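Local coordinates for putative cytochrome P450 hydroxylase (Chondromyces apiculatus DSM 436, PDB 6GMF), which is a haem-containing cytochrome P450 that probably acts as a monooxygenase on terpenes, at residues G365-V370 with L390-A395; I242-V247 with R383-L388; T26-R31 with V291-E296; M38-Y43 with S302-L307. All coordinates share one frame; numbering follows the deposited sequence.

Interaction 1 (G365-V370 with L390-A395); sequences GDIQRV and LRATVA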
loop_
_atom_site.group_PDB
_atom_site.type_symbol
_atom_site.label_atom_id
_atom_site.label_comp_id
_atom_site.label_asym_id
_atom_site.label_seq_id
_atom_site.Cartn_x
_atom_site.Cartn_y
_atom_site.Cartn_z
ATOM N N GLY A 365 -23.889 -4.022 12.903
ATOM C CA GLY A 365 -24.013 -4.216 14.350
ATOM C C GLY A 365 -22.733 -4.795 14.898
ATOM O O GLY A 365 -21.656 -4.390 14.471
ATOM N N ASP A 366 -22.837 -5.701 15.868
ATOM C CA ASP A 366 -21.708 -6.435 16.388
ATOM C C ASP A 366 -20.977 -7.134 15.240
ATOM O O ASP A 366 -21.605 -7.848 14.437
ATOM C CB ASP A 366 -22.134 -7.487 17.406
ATOM C CG ASP A 366 -22.666 -6.931 18.714
ATOM O OD1 ASP A 366 -22.671 -5.677 18.878
ATOM O OD2 ASP A 366 -23.082 -7.761 19.556
ATOM N N ILE A 367 -19.664 -6.886 15.147
ATOM C CA ILE A 367 -18.813 -7.482 14.139
ATOM C C ILE A 367 -17.851 -8.432 14.830
ATOM O O ILE A 367 -17.159 -8.031 15.775
ATOM C CB ILE A 367 -18.054 -6.387 13.364
ATOM C CG1 ILE A 367 -19.023 -5.359 12.775
ATOM C CG2 ILE A 367 -17.161 -6.994 12.295
ATOM C CD1 ILE A 367 -18.425 -3.983 12.545
ATOM N N GLN A 368 -17.750 -9.656 14.319
ATOM C CA GLN A 368 -16.866 -10.666 14.848
ATOM C C GLN A 368 -16.250 -11.390 13.669
ATOM O O GLN A 368 -16.867 -11.441 12.608
ATOM C CB GLN A 368 -17.602 -11.687 15.705
ATOM C CG GLN A 368 -18.175 -11.098 16.975
ATOM C CD GLN A 368 -18.232 -12.135 18.077
ATOM O OE1 GLN A 368 -18.397 -13.328 17.818
ATOM N NE2 GLN A 368 -18.060 -11.684 19.312
ATOM N N ARG A 369 -15.076 -11.967 13.881
ATOM C CA ARG A 369 -14.532 -12.863 12.925
ATOM C C ARG A 369 -15.247 -14.200 13.084
ATOM O O ARG A 369 -15.634 -14.583 14.169
ATOM C CB ARG A 369 -13.017 -13.022 13.068
ATOM C CG ARG A 369 -12.227 -11.749 12.819
ATOM C CD ARG A 369 -10.797 -12.114 12.455
ATOM N NE ARG A 369 -10.119 -12.706 13.612
ATOM C CZ ARG A 369 -9.391 -12.023 14.490
ATOM N NH1 ARG A 369 -9.465 -10.692 14.539
ATOM N NH2 ARG A 369 -8.570 -12.688 15.299
ATOM N N VAL A 370 -15.346 -14.936 11.992
ATOM C CA VAL A 370 -15.770 -16.334 12.072
ATOM C C VAL A 370 -14.668 -17.133 12.785
ATOM O O VAL A 370 -14.955 -17.938 13.684
ATOM C CB VAL A 370 -16.109 -16.912 10.691
ATOM C CG1 VAL A 370 -16.296 -18.429 10.776
ATOM C CG2 VAL A 370 -17.346 -16.226 10.098
ATOM N N LEU A 390 -16.395 -12.561 8.212
ATOM C CA LEU A 390 -16.913 -11.842 9.330
ATOM C C LEU A 390 -18.389 -12.193 9.605
ATOM O O LEU A 390 -19.185 -12.436 8.681
ATOM C CB LEU A 390 -16.841 -10.349 8.997
ATOM C CG LEU A 390 -15.635 -9.552 9.511
ATOM C CD1 LEU A 390 -14.409 -10.381 9.890
ATOM C CD2 LEU A 390 -15.315 -8.383 8.625
ATOM N N ARG A 391 -18.782 -12.087 10.875
ATOM C CA ARG A 391 -20.164 -12.233 11.273
ATOM C C ARG A 391 -20.663 -10.845 11.669
ATOM O O ARG A 391 -20.045 -10.204 12.507
ATOM C CB ARG A 391 -20.240 -13.278 12.393
ATOM C CG ARG A 391 -21.549 -13.389 13.161
ATOM C CD ARG A 391 -21.450 -14.528 14.185
ATOM N NE ARG A 391 -20.618 -15.649 13.735
ATOM C CZ ARG A 391 -21.036 -16.632 12.935
ATOM N NH1 ARG A 391 -22.294 -16.663 12.521
ATOM N NH2 ARG A 391 -20.199 -17.578 12.540
ATOM N N ALA A 392 -21.709 -10.356 10.982
ATOM C CA ALA A 392 -22.373 -9.136 11.341
ATOM C C ALA A 392 -23.687 -9.021 10.562
ATOM O O ALA A 392 -23.855 -9.640 9.493
ATOM C CB ALA A 392 -21.492 -7.943 11.052
ATOM N N THR A 393 -24.567 -8.180 11.119
ATOM C CA THR A 393 -25.879 -7.819 10.599
ATOM C C THR A 393 -25.836 -6.408 10.024
ATOM O O THR A 393 -25.411 -5.499 10.715
ATOM C CB THR A 393 -26.945 -7.728 11.708
ATOM O OG1 THR A 393 -26.521 -6.795 12.709
ATOM C CG2 THR A 393 -27.240 -9.041 12.388
ATOM N N VAL A 394 -26.397 -6.222 8.827
ATOM C CA VAL A 394 -26.419 -4.916 8.200
ATOM C C VAL A 394 -27.686 -4.156 8.615
ATOM O O VAL A 394 -28.764 -4.745 8.777
ATOM C CB VAL A 394 -26.319 -5.049 6.671
ATOM C CG1 VAL A 394 -26.082 -3.707 6.002
ATOM C CG2 VAL A 394 -25.238 -6.044 6.282
ATOM N N ALA A 395 -27.523 -2.842 8.817
ATOM C CA ALA A 395 -28.606 -1.851 8.817
ATOM C C ALA A 395 -28.484 -1.000 7.542
ATOM O O ALA A 395 -27.398 -0.515 7.224
ATOM C CB ALA A 395 -28.537 -1.008 10.070
#
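Gln368 and Arg391 form an antiparallel hydrogen-bonded pair that joins strands 368-369 and 389-391 by their backbones. Arg391 N reaches Gln368 O over 2.7 Å, and Gln368 N returns to Arg391 O over 3.0 Å. At the start of the contact Gly365 N gives a third bond to Thr393 O. Weaker CA-H...O contacts fill the gaps, among them Ile367 CA to Arg391 O at 3.4 Å.

Apolar contacts gather among the buried residues Ile367, Leu390 and Ala392. Ile367 divides its branches between two partners: CG1 meets Ala392 CB at 4.0 Å and CG2 meets Leu390 CG at 4.1 Å. This split follows from chi1 of -55°, which sets CG1 beside the backbone N and CG2 beside the carbonyl carbon. Leu390 also extends CD1 to the aliphatic CG of Arg369, 3.9 Å away.

Arg369 turns its guanidinium from the pair to Thr250 and, in a salt bridge, to Asp251, both at the end of helix 220-251. Arg391 NH2 lies beside the Val370 CG2 methyl (4.0 Å), the two side chains crossing at about a right angle near the surface.

The pairing thus rests on main-chain bonds, with Ile367, Leu390 and Ala392 buried, Gln368 and Arg391 exposed, and Arg369 tying the strand to helix 220-251.

Interaction 2 (I242-V247 with R383-L388); sequences IGNALV and RSPSTL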
loop_
_atom_site.group_PDB
_atom_site.type_symbol
_atom_site.label_atom_id
_atom_site.label_comp_id
_atom_site.label_asym_id
_atom_site.label_seq_id
_atom_site.Cartn_x
_atom_site.Cartn_y
_atom_site.Cartn_z
ATOM N N ILE A 242 -7.512 -1.571 5.061
ATOM C CA ILE A 242 -8.842 -1.771 5.513
ATOM C C ILE A 242 -9.012 -3.161 6.149
ATOM O O ILE A 242 -9.645 -3.237 7.239
ATOM C CB ILE A 242 -9.861 -1.493 4.404
ATOM C CG1 ILE A 242 -9.659 -0.112 3.798
ATOM C CG2 ILE A 242 -11.285 -1.656 4.921
ATOM C CD1 ILE A 242 -10.445 0.114 2.535
ATOM N N GLY A 243 -8.485 -4.245 5.545
ATOM C CA GLY A 243 -8.609 -5.598 6.123
ATOM C C GLY A 243 -7.900 -5.695 7.468
ATOM O O GLY A 243 -8.423 -6.227 8.447
ATOM N N ASN A 244 -6.696 -5.125 7.520
ATOM C CA ASN A 244 -5.893 -5.114 8.751
ATOM C C ASN A 244 -6.608 -4.355 9.864
ATOM O O ASN A 244 -6.500 -4.788 11.019
ATOM C CB ASN A 244 -4.502 -4.542 8.544
ATOM C CG ASN A 244 -3.651 -5.457 7.690
ATOM O OD1 ASN A 244 -4.108 -6.502 7.265
ATOM N ND2 ASN A 244 -2.438 -5.020 7.384
ATOM N N ALA A 245 -7.297 -3.280 9.541
ATOM C CA ALA A 245 -8.075 -2.520 10.504
ATOM C C ALA A 245 -9.160 -3.429 11.063
ATOM O O ALA A 245 -9.397 -3.421 12.257
ATOM C CB ALA A 245 -8.670 -1.317 9.832
ATOM N N LEU A 246 -9.808 -4.187 10.177
ATOM C CA LEU A 246 -10.926 -5.075 10.619
ATOM C C LEU A 246 -10.375 -6.176 11.523
ATOM O O LEU A 246 -11.030 -6.596 12.501
ATOM C CB LEU A 246 -11.665 -5.626 9.398
ATOM C CG LEU A 246 -12.463 -4.559 8.662
ATOM C CD1 LEU A 246 -13.039 -5.099 7.373
ATOM C CD2 LEU A 246 -13.549 -3.969 9.562
ATOM N N VAL A 247 -9.174 -6.670 11.216
ATOM C CA VAL A 247 -8.514 -7.677 12.033
ATOM C C VAL A 247 -8.182 -7.080 13.411
ATOM O O VAL A 247 -8.534 -7.679 14.455
ATOM C CB VAL A 247 -7.261 -8.274 11.361
ATOM C CG1 VAL A 247 -6.415 -9.057 12.367
ATOM C CG2 VAL A 247 -7.587 -9.173 10.168
ATOM N N ARG A 383 1.331 -7.139 4.135
ATOM C CA ARG A 383 0.614 -7.809 5.251
ATOM C C ARG A 383 -0.901 -7.628 5.030
ATOM O O ARG A 383 -1.402 -6.494 5.115
ATOM C CB ARG A 383 1.068 -7.177 6.568
ATOM C CG ARG A 383 0.364 -7.734 7.789
ATOM C CD ARG A 383 1.081 -8.947 8.301
ATOM N NE ARG A 383 0.748 -9.212 9.713
ATOM C CZ ARG A 383 0.684 -10.392 10.321
ATOM N NH1 ARG A 383 1.041 -11.487 9.698
ATOM N NH2 ARG A 383 0.257 -10.457 11.570
ATOM N N SER A 384 -1.614 -8.708 4.688
ATOM C CA SER A 384 -3.021 -8.638 4.374
ATOM C C SER A 384 -3.670 -9.992 4.622
ATOM O O SER A 384 -3.051 -11.016 4.404
ATOM C CB SER A 384 -3.235 -8.214 2.954
ATOM O OG SER A 384 -2.923 -9.272 2.063
ATOM N N PRO A 385 -4.932 -10.015 5.059
ATOM C CA PRO A 385 -5.661 -11.275 5.153
ATOM C C PRO A 385 -5.964 -11.855 3.760
ATOM O O PRO A 385 -6.422 -11.151 2.857
ATOM C CB PRO A 385 -6.938 -10.937 5.930
ATOM C CG PRO A 385 -6.818 -9.509 6.359
ATOM C CD PRO A 385 -5.686 -8.878 5.580
ATOM N N SER A 386 -5.689 -13.150 3.567
ATOM C CA SER A 386 -6.015 -13.844 2.325
ATOM C C SER A 386 -7.535 -13.938 2.121
ATOM O O SER A 386 -8.021 -13.967 0.999
ATOM C CB SER A 386 -5.365 -15.206 2.280
ATOM O OG SER A 386 -5.899 -16.045 3.289
ATOM N N THR A 387 -8.249 -14.047 3.234
ATOM C CA THR A 387 -9.691 -14.059 3.356
ATOM C C THR A 387 -10.017 -13.548 4.765
ATOM O O THR A 387 -9.166 -13.664 5.668
ATOM C CB THR A 387 -10.218 -15.483 3.136
ATOM O OG1 THR A 387 -11.647 -15.460 3.158
ATOM C CG2 THR A 387 -9.748 -16.431 4.203
ATOM N N LEU A 388 -11.206 -12.962 4.961
ATOM C CA LEU A 388 -11.612 -12.466 6.243
ATOM C C LEU A 388 -13.123 -12.627 6.394
ATOM O O LEU A 388 -13.901 -11.667 6.292
ATOM C CB LEU A 388 -11.169 -11.004 6.426
ATOM C CG LEU A 388 -11.379 -10.430 7.835
ATOM C CD1 LEU A 388 -10.519 -11.195 8.823
ATOM C CD2 LEU A 388 -11.078 -8.946 7.928
#
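Arg383 O takes a hydrogen bond from Asn244 ND2 (2.9 Å) and another from the hydroxyl of Ser240, so two side chains of helix 220-251 grip one carbonyl of the irregular segment 383-388. The amide comes in from above the carbonyl plane, 48° out of it, although the N-H itself points fairly straight at the oxygen (155°). Asn244 ND2 also bonds to Glu277 O, and this pair of acceptors holds the buried amide in its rotation. With the nitrogen so engaged, Asn244 OD1 is turned to the ring of Pro385, 3.3 Å from CD. The guanidinium of Arg383 is occupied elsewhere, in a salt bridge with Glu277 and a cation-pi contact with Trp376.

Beyond the amide the contact becomes apolar. Gly243 brings the helix backbone close to the Pro385 ring, whose CG lies 4.1 Å from Gly243 C. Val247 uses a single methyl, CG2, against two partners: Pro385 CG at 3.9 Å and Leu388 CD1 at 3.8 Å. The other methyl of Leu388, CD2, reaches over Leu246 CB at 3.7 Å. Leu388 CG stands opposite its own backbone N (chi1 -172°), which carries both methyls towards the helix.

Helix 220-251 matches the long central helix of the P450 fold, known as helix I, and its C-terminal part is here packed against the loop leading into strand 389-391.

Interaction 3 (T26-R31 with V291-E296); sequences TSAVGR and VEIGDE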
loop_
_atom_site.group_PDB
_atom_site.type_symbol
_atom_site.label_atom_id
_atom_site.label_comp_id
_atom_site.label_asym_id
_atom_site.label_seq_id
_atom_site.Cartn_x
_atom_site.Cartn_y
_atom_site.Cartn_z
ATOM N N THR A 26 19.221 -7.763 18.472
ATOM C CA THR A 26 20.453 -8.480 18.103
ATOM C C THR A 26 21.413 -7.631 17.268
ATOM O O THR A 26 22.603 -7.602 17.555
ATOM C CB THR A 26 20.126 -9.735 17.294
ATOM O OG1 THR A 26 19.277 -10.549 18.093
ATOM C CG2 THR A 26 21.359 -10.513 16.883
ATOM N N SER A 27 20.904 -6.974 16.219
ATOM C CA SER A 27 21.768 -6.330 15.251
ATOM C C SER A 27 21.006 -5.263 14.458
ATOM O O SER A 27 19.797 -5.397 14.223
ATOM C CB SER A 27 22.346 -7.358 14.320
ATOM O OG SER A 27 23.159 -6.723 13.350
ATOM N N ALA A 28 21.744 -4.225 14.058
ATOM C CA ALA A 28 21.263 -3.167 13.178
ATOM C C ALA A 28 20.858 -3.744 11.825
ATOM O O ALA A 28 19.996 -3.154 11.128
ATOM C CB ALA A 28 22.299 -2.078 13.006
ATOM N N VAL A 29 21.528 -4.820 11.407
ATOM C CA VAL A 29 21.326 -5.431 10.116
ATOM C C VAL A 29 21.143 -6.947 10.256
ATOM O O VAL A 29 21.901 -7.602 10.970
ATOM C CB VAL A 29 22.521 -5.094 9.207
ATOM C CG1 VAL A 29 22.319 -5.677 7.829
ATOM C CG2 VAL A 29 22.740 -3.589 9.152
ATOM N N GLY A 30 20.155 -7.482 9.532
ATOM C CA GLY A 30 19.875 -8.902 9.354
ATOM C C GLY A 30 19.989 -9.284 7.892
ATOM O O GLY A 30 20.141 -8.415 7.018
ATOM N N ARG A 31 20.042 -10.589 7.624
ATOM C CA ARG A 31 20.250 -11.105 6.266
ATOM C C ARG A 31 19.166 -12.143 6.009
ATOM O O ARG A 31 18.986 -13.014 6.853
ATOM C CB ARG A 31 21.653 -11.705 6.128
ATOM C CG ARG A 31 21.991 -12.281 4.756
ATOM C CD ARG A 31 23.340 -13.008 4.744
ATOM N NE ARG A 31 24.400 -12.281 4.052
ATOM C CZ ARG A 31 24.711 -12.439 2.767
ATOM N NH1 ARG A 31 24.127 -13.388 2.051
ATOM N NH2 ARG A 31 25.600 -11.647 2.198
ATOM N N VAL A 291 28.490 0.946 2.878
ATOM C CA VAL A 291 27.858 1.867 3.817
ATOM C C VAL A 291 27.890 1.215 5.201
ATOM O O VAL A 291 28.204 0.032 5.342
ATOM C CB VAL A 291 26.433 2.276 3.397
ATOM C CG1 VAL A 291 26.407 3.076 2.102
ATOM C CG2 VAL A 291 25.514 1.079 3.317
ATOM N N GLU A 292 27.598 2.030 6.217
ATOM C CA GLU A 292 27.633 1.592 7.581
ATOM C C GLU A 292 26.303 1.984 8.214
ATOM O O GLU A 292 25.849 3.135 8.119
ATOM C CB GLU A 292 28.825 2.188 8.336
ATOM N N ILE A 293 25.645 1.020 8.843
ATOM C CA ILE A 293 24.508 1.401 9.654
ATOM C C ILE A 293 24.573 0.626 10.967
ATOM O O ILE A 293 24.764 -0.564 10.986
ATOM C CB ILE A 293 23.161 1.269 8.915
ATOM C CG1 ILE A 293 22.106 0.660 9.833
ATOM C CG2 ILE A 293 23.281 0.512 7.606
ATOM C CD1 ILE A 293 20.733 0.797 9.304
ATOM N N GLY A 294 24.488 1.380 12.064
ATOM C CA GLY A 294 24.651 0.860 13.413
ATOM C C GLY A 294 25.867 -0.039 13.557
ATOM O O GLY A 294 25.757 -1.112 14.128
ATOM N N ASP A 295 27.011 0.409 13.016
ATOM C CA ASP A 295 28.325 -0.248 13.135
ATOM C C ASP A 295 28.346 -1.591 12.394
ATOM O O ASP A 295 29.256 -2.397 12.566
ATOM C CB ASP A 295 28.759 -0.398 14.600
ATOM C CG ASP A 295 29.695 0.707 15.079
ATOM O OD1 ASP A 295 29.420 1.889 14.777
ATOM O OD2 ASP A 295 30.707 0.381 15.732
ATOM N N GLU A 296 27.343 -1.818 11.549
ATOM C CA GLU A 296 27.318 -2.951 10.664
ATOM C C GLU A 296 27.560 -2.371 9.273
ATOM O O GLU A 296 26.913 -1.378 8.876
ATOM C CB GLU A 296 25.981 -3.698 10.719
ATOM C CG GLU A 296 25.525 -4.074 12.121
ATOM C CD GLU A 296 26.311 -5.217 12.724
ATOM O OE1 GLU A 296 27.096 -5.856 11.986
ATOM O OE2 GLU A 296 26.136 -5.460 13.926
#
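Ala28 and Glu296 lose the most surface here, in equal amounts, and meet through Ala28 CB and Glu296 CG, 3.9 Å apart. The Ala28 methyl enters the bend of the hairpin 291-298: it lies 3.5 Å from Ile293 O and 3.8 Å from Gly294 O, with Ile293 CG1 a little farther off.

Glu296 lays its aliphatic part along segment 26-31. Its CB rests on Val29 CG2 at 3.6 Å, the two side chains running past each other in opposite directions. A bend at chi2 (-74°) brings the carboxylate beside Ser27, with OE2 3.3 Å from Ser27 OG. That hydroxyl gives its own hydrogen bond to Val29 O, at 2.8 Å, just after helix 16-26.

Val29, third in buried area, also brings CG2 to 4.3 Å from Ile293 CG1. Outside the contact, Val29 packs on Met38 and Ile293 on Val40, both of the adjoining strand 38-40.

Ile293 to Glu296 form a type I' turn, closed by Glu296 N to Ile293 O at 2.9 Å and by the return bond from Ile293 N to Glu296 O. It is the two-residue loop of a tight beta hairpin, here set against Ser27 to Val29, where the chain leaves helix 16-26 and enters an outermost strand of the mixed sheet.

Interaction 4 (M38-Y43 with S302-L307); sequences MAVGRY and SVVLPL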
loop_
_atom_site.group_PDB
_atom_site.type_symbol
_atom_site.label_atom_id
_atom_site.label_comp_id
_atom_site.label_asym_id
_atom_site.label_seq_id
_atom_site.Cartn_x
_atom_site.Cartn_y
_atom_site.Cartn_z
ATOM N N MET A 38 19.581 -7.603 2.745
ATOM C CA MET A 38 19.901 -7.132 4.070
ATOM C C MET A 38 18.671 -6.406 4.640
ATOM O O MET A 38 18.038 -5.636 3.953
ATOM C CB MET A 38 21.104 -6.188 4.071
ATOM C CG MET A 38 22.318 -6.736 3.337
ATOM S SD MET A 38 22.903 -8.244 4.099
ATOM C CE MET A 38 24.012 -7.596 5.339
ATOM N N ALA A 39 18.307 -6.695 5.885
ATOM C CA ALA A 39 17.120 -6.094 6.502
ATOM C C ALA A 39 17.542 -5.171 7.636
ATOM O O ALA A 39 18.363 -5.516 8.447
ATOM C CB ALA A 39 16.225 -7.166 7.019
ATOM N N VAL A 40 16.886 -4.009 7.729
ATOM C CA VAL A 40 17.186 -3.026 8.742
ATOM C C VAL A 40 15.920 -2.821 9.573
ATOM O O VAL A 40 14.929 -2.495 9.007
ATOM C CB VAL A 40 17.646 -1.718 8.085
ATOM C CG1 VAL A 40 17.884 -0.609 9.088
ATOM C CG2 VAL A 40 18.892 -1.982 7.261
ATOM N N GLY A 41 16.005 -3.050 10.885
ATOM C CA GLY A 41 14.818 -3.127 11.747
ATOM C C GLY A 41 14.598 -1.991 12.724
ATOM O O GLY A 41 13.447 -1.793 13.114
ATOM N N ARG A 42 15.645 -1.285 13.163
ATOM C CA ARG A 42 15.470 -0.228 14.194
ATOM C C ARG A 42 14.939 1.048 13.552
ATOM O O ARG A 42 15.403 1.448 12.501
ATOM C CB ARG A 42 16.780 0.013 14.939
ATOM C CG ARG A 42 17.295 -1.233 15.637
ATOM C CD ARG A 42 18.734 -1.128 16.125
ATOM N NE ARG A 42 19.155 -2.339 16.804
ATOM C CZ ARG A 42 20.422 -2.626 17.041
ATOM N NH1 ARG A 42 21.341 -1.731 16.713
ATOM N NH2 ARG A 42 20.741 -3.805 17.554
ATOM N N TYR A 43 13.999 1.725 14.240
ATOM C CA TYR A 43 13.383 2.955 13.773
ATOM C C TYR A 43 14.415 3.990 13.285
ATOM O O TYR A 43 14.297 4.508 12.166
ATOM C CB TYR A 43 12.478 3.556 14.861
ATOM C CG TYR A 43 11.753 4.789 14.385
ATOM C CD1 TYR A 43 12.380 6.026 14.364
ATOM C CD2 TYR A 43 10.464 4.710 13.881
ATOM C CE1 TYR A 43 11.738 7.153 13.880
ATOM C CE2 TYR A 43 9.801 5.834 13.411
ATOM C CZ TYR A 43 10.445 7.063 13.394
ATOM O OH TYR A 43 9.794 8.147 12.908
ATOM N N SER A 302 24.373 -4.237 -2.374
ATOM C CA SER A 302 23.467 -5.102 -1.637
ATOM C C SER A 302 22.032 -4.600 -1.803
ATOM O O SER A 302 21.824 -3.390 -1.835
ATOM C CB SER A 302 23.809 -5.122 -0.189
ATOM O OG SER A 302 25.104 -5.653 0.006
ATOM N N VAL A 303 21.087 -5.531 -1.917
ATOM C CA VAL A 303 19.667 -5.165 -1.744
ATOM C C VAL A 303 19.367 -5.059 -0.248
ATOM O O VAL A 303 19.732 -5.947 0.534
ATOM C CB VAL A 303 18.754 -6.179 -2.434
ATOM C CG1 VAL A 303 17.281 -5.890 -2.134
ATOM C CG2 VAL A 303 19.035 -6.180 -3.931
ATOM N N VAL A 304 18.671 -3.980 0.133
ATOM C CA VAL A 304 18.443 -3.647 1.496
ATOM C C VAL A 304 16.944 -3.433 1.662
ATOM O O VAL A 304 16.374 -2.757 0.839
ATOM C CB VAL A 304 19.190 -2.363 1.889
ATOM C CG1 VAL A 304 18.827 -1.920 3.291
ATOM C CG2 VAL A 304 20.698 -2.545 1.737
ATOM N N LEU A 305 16.371 -4.070 2.685
ATOM C CA LEU A 305 14.954 -3.950 3.020
ATOM C C LEU A 305 14.815 -3.154 4.306
ATOM O O LEU A 305 14.977 -3.693 5.403
ATOM C CB LEU A 305 14.334 -5.339 3.216
ATOM C CG LEU A 305 14.500 -6.355 2.082
ATOM C CD1 LEU A 305 13.752 -7.609 2.473
ATOM C CD2 LEU A 305 13.964 -5.814 0.804
ATOM N N PRO A 306 14.482 -1.855 4.204
ATOM C CA PRO A 306 14.084 -1.092 5.373
ATOM C C PRO A 306 12.732 -1.639 5.858
ATOM O O PRO A 306 11.752 -1.658 5.083
ATOM C CB PRO A 306 13.981 0.348 4.875
ATOM C CG PRO A 306 14.628 0.353 3.525
ATOM C CD PRO A 306 14.482 -1.048 2.973
ATOM N N LEU A 307 12.709 -2.165 7.081
ATOM C CA LEU A 307 11.549 -2.886 7.589
ATOM C C LEU A 307 10.643 -1.856 8.256
ATOM O O LEU A 307 10.812 -1.587 9.443
ATOM C CB LEU A 307 11.987 -3.934 8.605
ATOM C CG LEU A 307 12.942 -5.014 8.062
ATOM C CD1 LEU A 307 13.358 -5.959 9.182
ATOM C CD2 LEU A 307 12.313 -5.800 6.948
#
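Val40 and Val304 point to the same face of the sheet and meet obliquely, Val40 CG2 against Val304 CG1 at 4.0 Å. Both have chi1 near 175°, yet opposite branches touch: CG1 of Val304 stands across from its backbone N, while CG2 of Val40 lies beside its own. Met38 shares this face, but its chain, bent at chi2 and chi3, curls away after CG has passed Ser302 CB, and its end packs on Val29. Pro306 continues the face towards Arg285, a haem-binding residue, and helix 43-51.

On the other face, which Ala39 shares with Leu305, the Ala39 methyl meets CD1 of Leu307, just past the strand, at 3.8 Å. Leu307 CB and CG also sit close to Val40 O, both at 3.3 Å, beside the carbonyl that its own N binds. Leu307 also touches Phe20 and Leu23 of helix 16-26.

Between the two layers of side chains the strands run parallel, their axes 25° apart. Four backbone bonds link them in the alternating pattern of parallel strands, from Met38 N to Val303 O at one end to Leu307 N to Val40 O at the other. Leu305 N to Met38 O is the shortest, 2.6 Å.

The backbone polar groups thus pair with one another, while mainly aliphatic side chains pack on both faces.

Interactions 3 and 4 belong to one unit. Strands 29-31 and 38-40 are neighbours in the mixed sheet, joined by a probable hydrogen bond from Ala39 N to Gly30 O, and the hairpin of interaction 3 packs beside these two strands. Interaction 4 is buried and bonded through its backbone, whereas interaction 3 is partly buried and relies on side-chain contacts. Interactions 1 and 2 form a second pair, about 15 Å apart between centres, where Arg369 and Leu390 meet Val247, Leu388 and Leu246. Interaction 2 is buried and ties helix to loop through a side-chain amide, while interaction 1 is a partly exposed strand pairing. The two pairs remain separate, with interactions 2 and 4 about 11 Å apart at their nearest atoms.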